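Local coordinates for protein Polyphosphate:AMP phosphotransferase (Pseudomonas aeruginosa PAO1, PDB 3CZP) that transfers phosphate from inorganic polyphosphate to AMP, giving ADP, and acts on GMP with lower efficiency, using magnesium as cofactor, at residues Q279-L290 and V480-E491; H299-A310 and G403-I413. One frame throughout, in Å; residues are numbered along the deposited sequence.

Both contacts belong to the second of the two fused PPK2 domains. Following the chain, helix 273-292 supplies the first half of interaction 1 and leads into strand 300-307, the first half of interaction 2. The chain then builds two strands of the parallel sheet, 330-333 and 360-364, before strand 404-412 returns beside strand 300-307 and closes interaction 2. Helix 475-496 comes last and closes interaction 1, so the strand pair is nested within the larger loop. The two meet at this helix, whose V482, T485 and A489 pack on F305, F409 and V407. Interaction 1 joins the unit's first and last long helices, and interaction 2 pairs two strands of the sheet on which the latter rests.

Interaction 1 of 2, residues Q279-L290 and V480-E491; sequences QLAAEQARLAGL and VKVLRTINDAIE
Helices 279-290 and 480-491, running roughly the same way, pack by knobs-into-holes at the edge of the P-loop NTPase-type domain, their segment axes 9.2 Å apart and crossing at 30°. The second lies against the parallel sheet, the first on its flank. Aliphatic side chains fill one side: L483 sits among L280, E283, Q284 and L287, with its CD1 3.7 Å from L280 CD1, and L287 CD1 reaches I490 CD1 at 3.7 Å. Toward solvent the packing turns polar. N487 suits the boundary because its amide can pair with both backbone and charge: ND2 donates to E283 O at 2.9 Å, which also takes the L287 N-H on the opposite face of its plane, and to E283 OE1 at 2.8 Å. That oxygen accepts a second bond from R286 NH1. The extended chain of R286, with CG anti to the backbone N (chi1 -172°), carries the guanidinium across N487, whose CB lies over its centre. D488 and E491 join E283 round its edge, and the three carboxylates probably hold the plane fixed: NH2 meets D488 OD1 at 2.9 Å, and NE meets E491 OE2 at 2.8 Å, approaching that oxygen from above the carboxylate plane.

Interaction 2 of 2, residues H299-A310 and G403-I413; sequences HSLVAVFEGNDA and GIIVVKFWLAI
F305 and F409 lie side by side, with CD2 of F409 over one face of the F305 ring, toward its rim, 3.7 Å from F305 CE1. The planes are 31° apart, an oblique pairing that gives helix 475-496 a broad apolar surface. Nearer the start of the strands, L301 CD1 packs on I405 CG2 at 3.6 Å; on the other side of the sheet V302 CG2 meets I404 CG2. Beta-branched V302, I404 and I405 suit extended backbone. Strands 300-307 and 404-412 are parallel neighbours in a P-loop NTPase sheet, the first being its central strand, joined by backbone bonds beginning at I405 N to S300 O and reaching L411 N to E306 O. At the C-terminal end, where the first strand enters the probable P-loop (judged by position and sequence), G307 lays its CA over the six-membered ring of W410 in a CH-pi contact, 3.3 Å from the centroid. Glycine suits this place: L411 O crowds where a CB would stand. Beyond it, one water accepts from N308 ND2 and, more distantly, W410 NE1. At the other end G403, in a Schellman motif, turns a lone pair of its O to H299 ND1 (2.8 Å); H299 NE2 bonds to D497.

Interaction 1 of 2, residues Q279-L290 and V480-E491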
loop_
_atom_site.group_PDB
_atom_site.type_symbol
_atom_site.label_atom_id
_atom_site.label_comp_id
_atom_site.label_asym_id
_atom_site.label_seq_id
_atom_site.Cartn_x
_atom_site.Cartn_y
_atom_site.Cartn_z
ATOM N N GLN A 279 19.395 -35.700 5.923
ATOM C CA GLN A 279 18.657 -35.225 4.758
ATOM C C GLN A 279 18.174 -33.805 4.985
ATOM O O GLN A 279 18.324 -32.979 4.101
ATOM C CB GLN A 279 17.473 -36.147 4.429
ATOM C CG GLN A 279 17.860 -37.496 3.816
ATOM C CD GLN A 279 16.646 -38.353 3.488
ATOM O OE1 GLN A 279 15.611 -37.859 3.036
ATOM N NE2 GLN A 279 16.769 -39.648 3.730
ATOM N N LEU A 280 17.612 -33.512 6.157
ATOM C CA LEU A 280 17.192 -32.139 6.478
ATOM C C LEU A 280 18.385 -31.182 6.321
ATOM O O LEU A 280 18.278 -30.160 5.670
ATOM C CB LEU A 280 16.617 -32.057 7.892
ATOM C CG LEU A 280 16.046 -30.714 8.352
ATOM C CD1 LEU A 280 14.733 -30.495 7.678
ATOM C CD2 LEU A 280 15.899 -30.619 9.922
ATOM N N ALA A 281 19.518 -31.542 6.911
ATOM C CA ALA A 281 20.766 -30.760 6.806
ATOM C C ALA A 281 21.241 -30.577 5.351
ATOM O O ALA A 281 21.656 -29.490 4.956
ATOM C CB ALA A 281 21.886 -31.430 7.664
ATOM N N ALA A 282 21.201 -31.652 4.572
ATOM C CA ALA A 282 21.619 -31.582 3.167
ATOM C C ALA A 282 20.711 -30.630 2.387
ATOM O O ALA A 282 21.182 -29.770 1.628
ATOM C CB ALA A 282 21.623 -32.987 2.517
ATOM N N GLU A 283 19.408 -30.765 2.580
ATOM C CA GLU A 283 18.463 -29.948 1.785
ATOM C C GLU A 283 18.432 -28.451 2.165
ATOM O O GLU A 283 18.283 -27.580 1.279
ATOM C CB GLU A 283 17.047 -30.587 1.803
ATOM C CG GLU A 283 17.072 -32.031 1.144
ATOM C CD GLU A 283 17.385 -32.028 -0.346
ATOM O OE1 GLU A 283 17.004 -31.063 -1.017
ATOM O OE2 GLU A 283 18.004 -32.972 -0.866
ATOM N N GLN A 284 18.594 -28.162 3.456
ATOM C CA GLN A 284 18.753 -26.794 3.937
ATOM C C GLN A 284 20.009 -26.120 3.330
ATOM O O GLN A 284 19.913 -24.980 2.833
ATOM C CB GLN A 284 18.760 -26.773 5.458
ATOM C CG GLN A 284 17.386 -27.107 6.063
ATOM C CD GLN A 284 17.413 -27.181 7.570
ATOM O OE1 GLN A 284 18.423 -27.574 8.162
ATOM N NE2 GLN A 284 16.299 -26.785 8.211
ATOM N N ALA A 285 21.144 -26.826 3.304
ATOM C CA ALA A 285 22.385 -26.330 2.646
ATOM C C ALA A 285 22.194 -26.103 1.144
ATOM O O ALA A 285 22.735 -25.132 0.554
ATOM C CB ALA A 285 23.552 -27.322 2.897
ATOM N N ARG A 286 21.439 -27.011 0.517
ATOM C CA ARG A 286 21.200 -26.963 -0.930
ATOM C C ARG A 286 20.354 -25.733 -1.215
ATOM O O ARG A 286 20.675 -24.964 -2.109
ATOM C CB ARG A 286 20.479 -28.238 -1.390
ATOM C CG ARG A 286 20.335 -28.394 -2.891
ATOM C CD ARG A 286 19.659 -29.697 -3.188
ATOM N NE ARG A 286 19.078 -29.757 -4.527
ATOM C CZ ARG A 286 18.046 -30.530 -4.850
ATOM N NH1 ARG A 286 17.440 -31.279 -3.934
ATOM N NH2 ARG A 286 17.582 -30.536 -6.086
ATOM N N LEU A 287 19.311 -25.520 -0.414
ATOM C CA LEU A 287 18.465 -24.317 -0.568
ATOM C C LEU A 287 19.273 -23.047 -0.351
ATOM O O LEU A 287 19.173 -22.146 -1.151
ATOM C CB LEU A 287 17.248 -24.307 0.369
ATOM C CG LEU A 287 16.378 -23.016 0.292
ATOM C CD1 LEU A 287 15.785 -22.863 -1.096
ATOM C CD2 LEU A 287 15.293 -23.015 1.308
ATOM N N ALA A 288 20.078 -22.976 0.705
ATOM C CA ALA A 288 20.865 -21.781 0.959
ATOM C C ALA A 288 21.759 -21.479 -0.259
ATOM O O ALA A 288 21.939 -20.323 -0.665
ATOM C CB ALA A 288 21.703 -21.982 2.192
ATOM N N GLY A 289 22.320 -22.522 -0.857
ATOM C CA GLY A 289 23.268 -22.310 -1.947
ATOM C C GLY A 289 22.565 -21.880 -3.209
ATOM O O GLY A 289 23.076 -21.062 -3.966
ATOM N N LEU A 290 21.366 -22.416 -3.441
ATOM C CA LEU A 290 20.584 -22.094 -4.651
ATOM C C LEU A 290 20.100 -20.669 -4.645
ATOM O O LEU A 290 20.018 -20.052 -5.709
ATOM C CB LEU A 290 19.401 -23.045 -4.815
ATOM C CG LEU A 290 19.763 -24.471 -5.269
ATOM C CD1 LEU A 290 18.621 -25.416 -4.970
ATOM C CD2 LEU A 290 20.106 -24.497 -6.743
ATOM N N VAL A 480 11.283 -32.797 4.762
ATOM C CA VAL A 480 12.350 -33.008 3.783
ATOM C C VAL A 480 11.799 -32.925 2.371
ATOM O O VAL A 480 12.396 -32.330 1.505
ATOM C CB VAL A 480 13.089 -34.364 4.044
ATOM C CG1 VAL A 480 14.101 -34.623 2.957
ATOM C CG2 VAL A 480 13.727 -34.324 5.465
ATOM N N LYS A 481 10.630 -33.498 2.146
ATOM C CA LYS A 481 9.968 -33.422 0.844
ATOM C C LYS A 481 9.669 -31.956 0.404
ATOM O O LYS A 481 9.898 -31.577 -0.749
ATOM C CB LYS A 481 8.700 -34.273 0.873
ATOM C CG LYS A 481 7.897 -34.224 -0.381
ATOM C CD LYS A 481 6.850 -35.298 -0.445
ATOM C CE LYS A 481 6.218 -35.389 -1.863
ATOM N NZ LYS A 481 5.557 -36.703 -2.117
ATOM N N VAL A 482 9.244 -31.126 1.349
ATOM C CA VAL A 482 8.972 -29.711 1.077
ATOM C C VAL A 482 10.258 -29.025 0.624
ATOM O O VAL A 482 10.301 -28.363 -0.425
ATOM C CB VAL A 482 8.360 -28.989 2.346
ATOM C CG1 VAL A 482 8.480 -27.498 2.211
ATOM C CG2 VAL A 482 6.870 -29.394 2.564
ATOM N N LEU A 483 11.315 -29.213 1.406
ATOM C CA LEU A 483 12.597 -28.605 1.075
ATOM C C LEU A 483 13.088 -29.157 -0.275
ATOM O O LEU A 483 13.432 -28.389 -1.163
ATOM C CB LEU A 483 13.631 -28.857 2.171
ATOM C CG LEU A 483 13.706 -27.852 3.334
ATOM C CD1 LEU A 483 14.199 -28.579 4.559
ATOM C CD2 LEU A 483 14.615 -26.678 3.011
ATOM N N ARG A 484 13.062 -30.474 -0.449
ATOM C CA ARG A 484 13.585 -31.057 -1.697
ATOM C C ARG A 484 12.860 -30.534 -2.948
ATOM O O ARG A 484 13.482 -30.302 -3.972
ATOM C CB ARG A 484 13.476 -32.535 -1.672
ATOM C CG ARG A 484 14.259 -33.237 -2.761
ATOM C CD ARG A 484 14.133 -34.733 -2.591
ATOM N NE ARG A 484 14.962 -35.298 -1.534
ATOM C CZ ARG A 484 14.517 -35.959 -0.452
ATOM N NH1 ARG A 484 15.389 -36.468 0.404
ATOM N NH2 ARG A 484 13.209 -36.068 -0.189
ATOM N N THR A 485 11.543 -30.371 -2.841
ATOM C CA THR A 485 10.738 -29.853 -3.929
ATOM C C THR A 485 11.091 -28.424 -4.303
ATOM O O THR A 485 11.216 -28.079 -5.503
ATOM C CB THR A 485 9.243 -29.891 -3.612
ATOM O OG1 THR A 485 8.833 -31.224 -3.283
ATOM C CG2 THR A 485 8.432 -29.380 -4.835
ATOM N N ILE A 486 11.177 -27.569 -3.305
ATOM C CA ILE A 486 11.638 -26.215 -3.528
ATOM C C ILE A 486 12.954 -26.232 -4.302
ATOM O O ILE A 486 13.054 -25.618 -5.342
ATOM C CB ILE A 486 11.748 -25.417 -2.214
ATOM C CG1 ILE A 486 10.335 -25.166 -1.647
ATOM C CG2 ILE A 486 12.417 -24.062 -2.407
ATOM C CD1 ILE A 486 10.393 -24.631 -0.251
ATOM N N ASN A 487 13.937 -26.966 -3.790
ATOM C CA ASN A 487 15.243 -27.084 -4.394
ATOM C C ASN A 487 15.195 -27.647 -5.808
ATOM O O ASN A 487 15.879 -27.127 -6.691
ATOM C CB ASN A 487 16.151 -28.000 -3.530
ATOM C CG ASN A 487 16.516 -27.380 -2.149
ATOM O OD1 ASN A 487 16.454 -26.167 -1.968
ATOM N ND2 ASN A 487 16.925 -28.229 -1.193
ATOM N N ASP A 488 14.430 -28.733 -6.018
ATOM C CA ASP A 488 14.256 -29.282 -7.400
ATOM C C ASP A 488 13.688 -28.186 -8.346
ATOM O O ASP A 488 14.102 -28.078 -9.501
ATOM C CB ASP A 488 13.282 -30.479 -7.444
ATOM C CG ASP A 488 13.823 -31.722 -6.797
ATOM O OD1 ASP A 488 15.041 -31.792 -6.507
ATOM O OD2 ASP A 488 12.998 -32.656 -6.589
ATOM N N ALA A 489 12.721 -27.403 -7.854
ATOM C CA ALA A 489 12.081 -26.352 -8.668
ATOM C C ALA A 489 13.042 -25.207 -9.064
ATOM O O ALA A 489 13.035 -24.749 -10.198
ATOM C CB ALA A 489 10.800 -25.804 -7.988
ATOM N N ILE A 490 13.869 -24.750 -8.135
ATOM C CA ILE A 490 14.913 -23.733 -8.435
ATOM C C ILE A 490 15.960 -24.286 -9.415
ATOM O O ILE A 490 16.278 -23.645 -10.403
ATOM C CB ILE A 490 15.634 -23.235 -7.163
ATOM C CG1 ILE A 490 14.655 -22.572 -6.173
ATOM C CG2 ILE A 490 16.732 -22.250 -7.526
ATOM C CD1 ILE A 490 15.250 -22.305 -4.746
ATOM N N GLU A 491 16.510 -25.473 -9.161
ATOM C CA GLU A 491 17.443 -26.057 -10.122
ATOM C C GLU A 491 16.846 -26.165 -11.538
ATOM O O GLU A 491 17.529 -25.892 -12.525
ATOM C CB GLU A 491 17.925 -27.427 -9.625
ATOM C CG GLU A 491 18.776 -27.329 -8.327
ATOM C CD GLU A 491 19.417 -28.656 -7.936
ATOM O OE1 GLU A 491 19.257 -29.640 -8.710
ATOM O OE2 GLU A 491 20.077 -28.700 -6.863
HETATM O O HOH W 1 12.980 -38.717 1.964
HETATM O O HOH W 2 18.030 -35.272 0.698
HETATM O O HOH W 3 16.425 -34.117 -5.640
#

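Interaction 2 of 2, residues H299-A310 and G403-I413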
loop_
_atom_site.group_PDB
_atom_site.type_symbol
_atom_site.label_atom_id
_atom_site.label_comp_id
_atom_site.label_asym_id
_atom_site.label_seq_id
_atom_site.Cartn_x
_atom_site.Cartn_y
_atom_site.Cartn_z
ATOM N N HIS A 299 15.284 -14.221 -10.916
ATOM C CA HIS A 299 14.130 -14.945 -10.454
ATOM C C HIS A 299 13.597 -14.443 -9.119
ATOM O O HIS A 299 14.188 -13.606 -8.445
ATOM C CB HIS A 299 14.500 -16.440 -10.277
ATOM C CG HIS A 299 14.819 -17.145 -11.565
ATOM N ND1 HIS A 299 13.854 -17.459 -12.507
ATOM C CD2 HIS A 299 15.992 -17.583 -12.071
ATOM C CE1 HIS A 299 14.426 -18.067 -13.535
ATOM N NE2 HIS A 299 15.723 -18.146 -13.298
ATOM N N SER A 300 12.461 -15.004 -8.735
ATOM C CA SER A 300 12.066 -14.956 -7.345
ATOM C C SER A 300 11.323 -16.264 -7.049
ATOM O O SER A 300 11.139 -17.071 -7.938
ATOM C CB SER A 300 11.264 -13.675 -7.036
ATOM O OG SER A 300 10.132 -13.654 -7.845
ATOM N N LEU A 301 10.930 -16.462 -5.791
ATOM C CA LEU A 301 10.315 -17.709 -5.380
ATOM C C LEU A 301 9.014 -17.406 -4.682
ATOM O O LEU A 301 8.944 -16.483 -3.883
ATOM C CB LEU A 301 11.278 -18.493 -4.472
ATOM C CG LEU A 301 11.020 -19.931 -3.999
ATOM C CD1 LEU A 301 10.922 -20.832 -5.185
ATOM C CD2 LEU A 301 12.206 -20.387 -3.095
ATOM N N VAL A 302 7.985 -18.177 -5.030
ATOM C CA VAL A 302 6.713 -18.242 -4.266
ATOM C C VAL A 302 6.455 -19.665 -3.857
ATOM O O VAL A 302 6.358 -20.555 -4.719
ATOM C CB VAL A 302 5.532 -17.665 -5.096
ATOM C CG1 VAL A 302 4.185 -17.894 -4.389
ATOM C CG2 VAL A 302 5.763 -16.172 -5.327
ATOM N N ALA A 303 6.343 -19.879 -2.535
ATOM C CA ALA A 303 5.919 -21.166 -1.928
ATOM C C ALA A 303 4.573 -21.026 -1.284
ATOM O O ALA A 303 4.383 -20.229 -0.362
ATOM C CB ALA A 303 6.947 -21.704 -0.926
ATOM N N VAL A 304 3.613 -21.776 -1.792
ATOM C CA VAL A 304 2.272 -21.796 -1.267
ATOM C C VAL A 304 2.051 -23.026 -0.384
ATOM O O VAL A 304 2.381 -24.147 -0.792
ATOM C CB VAL A 304 1.251 -21.881 -2.416
ATOM C CG1 VAL A 304 -0.086 -22.366 -1.861
ATOM C CG2 VAL A 304 1.150 -20.513 -3.208
ATOM N N PHE A 305 1.499 -22.837 0.805
ATOM C CA PHE A 305 1.172 -23.967 1.697
ATOM C C PHE A 305 -0.294 -24.064 2.048
ATOM O O PHE A 305 -0.875 -23.123 2.588
ATOM C CB PHE A 305 1.959 -23.868 3.022
ATOM C CG PHE A 305 3.412 -24.150 2.890
ATOM C CD1 PHE A 305 3.927 -25.425 3.187
ATOM C CD2 PHE A 305 4.287 -23.155 2.481
ATOM C CE1 PHE A 305 5.277 -25.669 3.070
ATOM C CE2 PHE A 305 5.665 -23.406 2.310
ATOM C CZ PHE A 305 6.165 -24.630 2.625
ATOM N N GLU A 306 -0.884 -25.211 1.727
ATOM C CA GLU A 306 -2.209 -25.566 2.134
ATOM C C GLU A 306 -2.153 -26.968 2.760
ATOM O O GLU A 306 -1.163 -27.710 2.594
ATOM C CB GLU A 306 -3.172 -25.564 0.935
ATOM C CG GLU A 306 -3.299 -24.270 0.096
ATOM C CD GLU A 306 -4.077 -23.106 0.753
ATOM O OE1 GLU A 306 -4.723 -23.315 1.783
ATOM O OE2 GLU A 306 -4.030 -21.959 0.197
ATOM N N GLY A 307 -3.197 -27.310 3.517
ATOM C CA GLY A 307 -3.385 -28.699 3.968
ATOM C C GLY A 307 -4.450 -28.775 5.010
ATOM O O GLY A 307 -4.963 -27.759 5.465
ATOM N N ASN A 308 -4.758 -29.993 5.424
ATOM C CA ASN A 308 -5.671 -30.224 6.511
ATOM C C ASN A 308 -5.230 -29.476 7.798
ATOM O O ASN A 308 -4.074 -29.152 7.993
ATOM C CB ASN A 308 -5.741 -31.748 6.772
ATOM C CG ASN A 308 -6.387 -32.526 5.615
ATOM O OD1 ASN A 308 -7.576 -32.306 5.276
ATOM N ND2 ASN A 308 -5.621 -33.461 5.021
ATOM N N ASP A 309 -6.175 -29.206 8.673
ATOM C CA ASP A 309 -5.857 -28.641 9.967
ATOM C C ASP A 309 -4.934 -29.598 10.708
ATOM O O ASP A 309 -5.061 -30.826 10.598
ATOM C CB ASP A 309 -7.122 -28.382 10.761
ATOM C CG ASP A 309 -7.926 -27.214 10.233
ATOM O OD1 ASP A 309 -7.377 -26.278 9.615
ATOM O OD2 ASP A 309 -9.147 -27.197 10.469
ATOM N N ALA A 310 -3.956 -29.033 11.417
ATOM C CA ALA A 310 -2.951 -29.824 12.134
ATOM C C ALA A 310 -2.026 -30.628 11.219
ATOM O O ALA A 310 -1.300 -31.480 11.699
ATOM C CB ALA A 310 -3.641 -30.758 13.178
ATOM N N GLY A 403 9.355 -14.974 -14.544
ATOM C CA GLY A 403 10.532 -15.713 -13.990
ATOM C C GLY A 403 10.362 -16.080 -12.507
ATOM O O GLY A 403 11.297 -16.513 -11.848
ATOM N N ILE A 404 9.160 -15.905 -11.969
ATOM C CA ILE A 404 8.869 -16.317 -10.604
ATOM C C ILE A 404 8.687 -17.812 -10.595
ATOM O O ILE A 404 7.963 -18.375 -11.405
ATOM C CB ILE A 404 7.621 -15.599 -10.002
ATOM C CG1 ILE A 404 7.786 -14.062 -10.163
ATOM C CG2 ILE A 404 7.391 -16.052 -8.578
ATOM C CD1 ILE A 404 6.802 -13.182 -9.370
ATOM N N ILE A 405 9.390 -18.442 -9.661
ATOM C CA ILE A 405 9.315 -19.871 -9.400
ATOM C C ILE A 405 8.193 -20.160 -8.438
ATOM O O ILE A 405 8.243 -19.773 -7.306
ATOM C CB ILE A 405 10.654 -20.370 -8.830
ATOM C CG1 ILE A 405 11.808 -19.997 -9.782
ATOM C CG2 ILE A 405 10.641 -21.911 -8.571
ATOM C CD1 ILE A 405 13.154 -20.238 -9.174
ATOM N N VAL A 406 7.185 -20.877 -8.884
ATOM C CA VAL A 406 6.008 -21.130 -8.083
ATOM C C VAL A 406 5.932 -22.619 -7.633
ATOM O O VAL A 406 5.873 -23.560 -8.469
ATOM C CB VAL A 406 4.779 -20.728 -8.878
ATOM C CG1 VAL A 406 3.516 -21.060 -8.125
ATOM C CG2 VAL A 406 4.871 -19.227 -9.287
ATOM N N VAL A 407 5.954 -22.822 -6.315
ATOM C CA VAL A 407 5.863 -24.153 -5.727
ATOM C C VAL A 407 4.612 -24.207 -4.841
ATOM O O VAL A 407 4.356 -23.260 -4.113
ATOM C CB VAL A 407 7.178 -24.471 -4.981
ATOM C CG1 VAL A 407 7.166 -25.886 -4.510
ATOM C CG2 VAL A 407 8.410 -24.304 -5.984
ATOM N N LYS A 408 3.817 -25.277 -4.932
ATOM C CA LYS A 408 2.532 -25.386 -4.225
ATOM C C LYS A 408 2.405 -26.721 -3.472
ATOM O O LYS A 408 2.522 -27.786 -4.067
ATOM C CB LYS A 408 1.385 -25.302 -5.253
ATOM C CG LYS A 408 1.227 -23.957 -5.954
ATOM C CD LYS A 408 -0.015 -23.952 -6.840
ATOM C CE LYS A 408 0.116 -24.793 -8.096
ATOM N NZ LYS A 408 -1.015 -24.581 -9.142
ATOM N N PHE A 409 2.141 -26.663 -2.174
ATOM C CA PHE A 409 2.091 -27.851 -1.329
ATOM C C PHE A 409 0.695 -28.068 -0.739
ATOM O O PHE A 409 0.117 -27.168 -0.144
ATOM C CB PHE A 409 3.116 -27.723 -0.166
ATOM C CG PHE A 409 4.585 -27.622 -0.617
ATOM C CD1 PHE A 409 5.264 -28.734 -1.118
ATOM C CD2 PHE A 409 5.260 -26.427 -0.550
ATOM C CE1 PHE A 409 6.547 -28.643 -1.533
ATOM C CE2 PHE A 409 6.576 -26.351 -0.946
ATOM C CZ PHE A 409 7.213 -27.449 -1.440
ATOM N N TRP A 410 0.188 -29.287 -0.857
ATOM C CA TRP A 410 -0.950 -29.723 -0.112
ATOM C C TRP A 410 -0.440 -30.755 0.842
ATOM O O TRP A 410 -0.039 -31.829 0.425
ATOM C CB TRP A 410 -2.047 -30.352 -0.991
ATOM C CG TRP A 410 -3.114 -30.894 -0.139
ATOM C CD1 TRP A 410 -3.276 -32.210 0.273
ATOM C CD2 TRP A 410 -4.122 -30.139 0.550
ATOM N NE1 TRP A 410 -4.356 -32.298 1.153
ATOM C CE2 TRP A 410 -4.887 -31.056 1.334
ATOM C CE3 TRP A 410 -4.449 -28.779 0.588
ATOM C CZ2 TRP A 410 -5.958 -30.649 2.125
ATOM C CZ3 TRP A 410 -5.532 -28.377 1.392
ATOM C CH2 TRP A 410 -6.261 -29.295 2.146
ATOM N N LEU A 411 -0.426 -30.411 2.120
ATOM C CA LEU A 411 0.009 -31.350 3.145
ATOM C C LEU A 411 -1.183 -32.207 3.555
ATOM O O LEU A 411 -2.164 -31.719 4.130
ATOM C CB LEU A 411 0.636 -30.655 4.366
ATOM C CG LEU A 411 2.154 -30.415 4.286
ATOM C CD1 LEU A 411 2.554 -29.590 3.091
ATOM C CD2 LEU A 411 2.616 -29.738 5.619
ATOM N N ALA A 412 -1.065 -33.501 3.278
ATOM C CA ALA A 412 -2.162 -34.438 3.488
ATOM C C ALA A 412 -1.905 -35.283 4.741
ATOM O O ALA A 412 -0.823 -35.835 4.910
ATOM C CB ALA A 412 -2.345 -35.314 2.241
ATOM N N ILE A 413 -2.910 -35.361 5.620
ATOM C CA ILE A 413 -2.883 -36.280 6.746
ATOM C C ILE A 413 -4.225 -37.007 6.774
ATOM O O ILE A 413 -5.194 -36.537 6.136
ATOM C CB ILE A 413 -2.615 -35.607 8.146
ATOM C CG1 ILE A 413 -3.714 -34.644 8.556
ATOM C CG2 ILE A 413 -1.218 -34.938 8.241
ATOM C CD1 ILE A 413 -3.376 -33.839 9.878
HETATM O O HOH W 4 -6.098 -34.584 2.489
#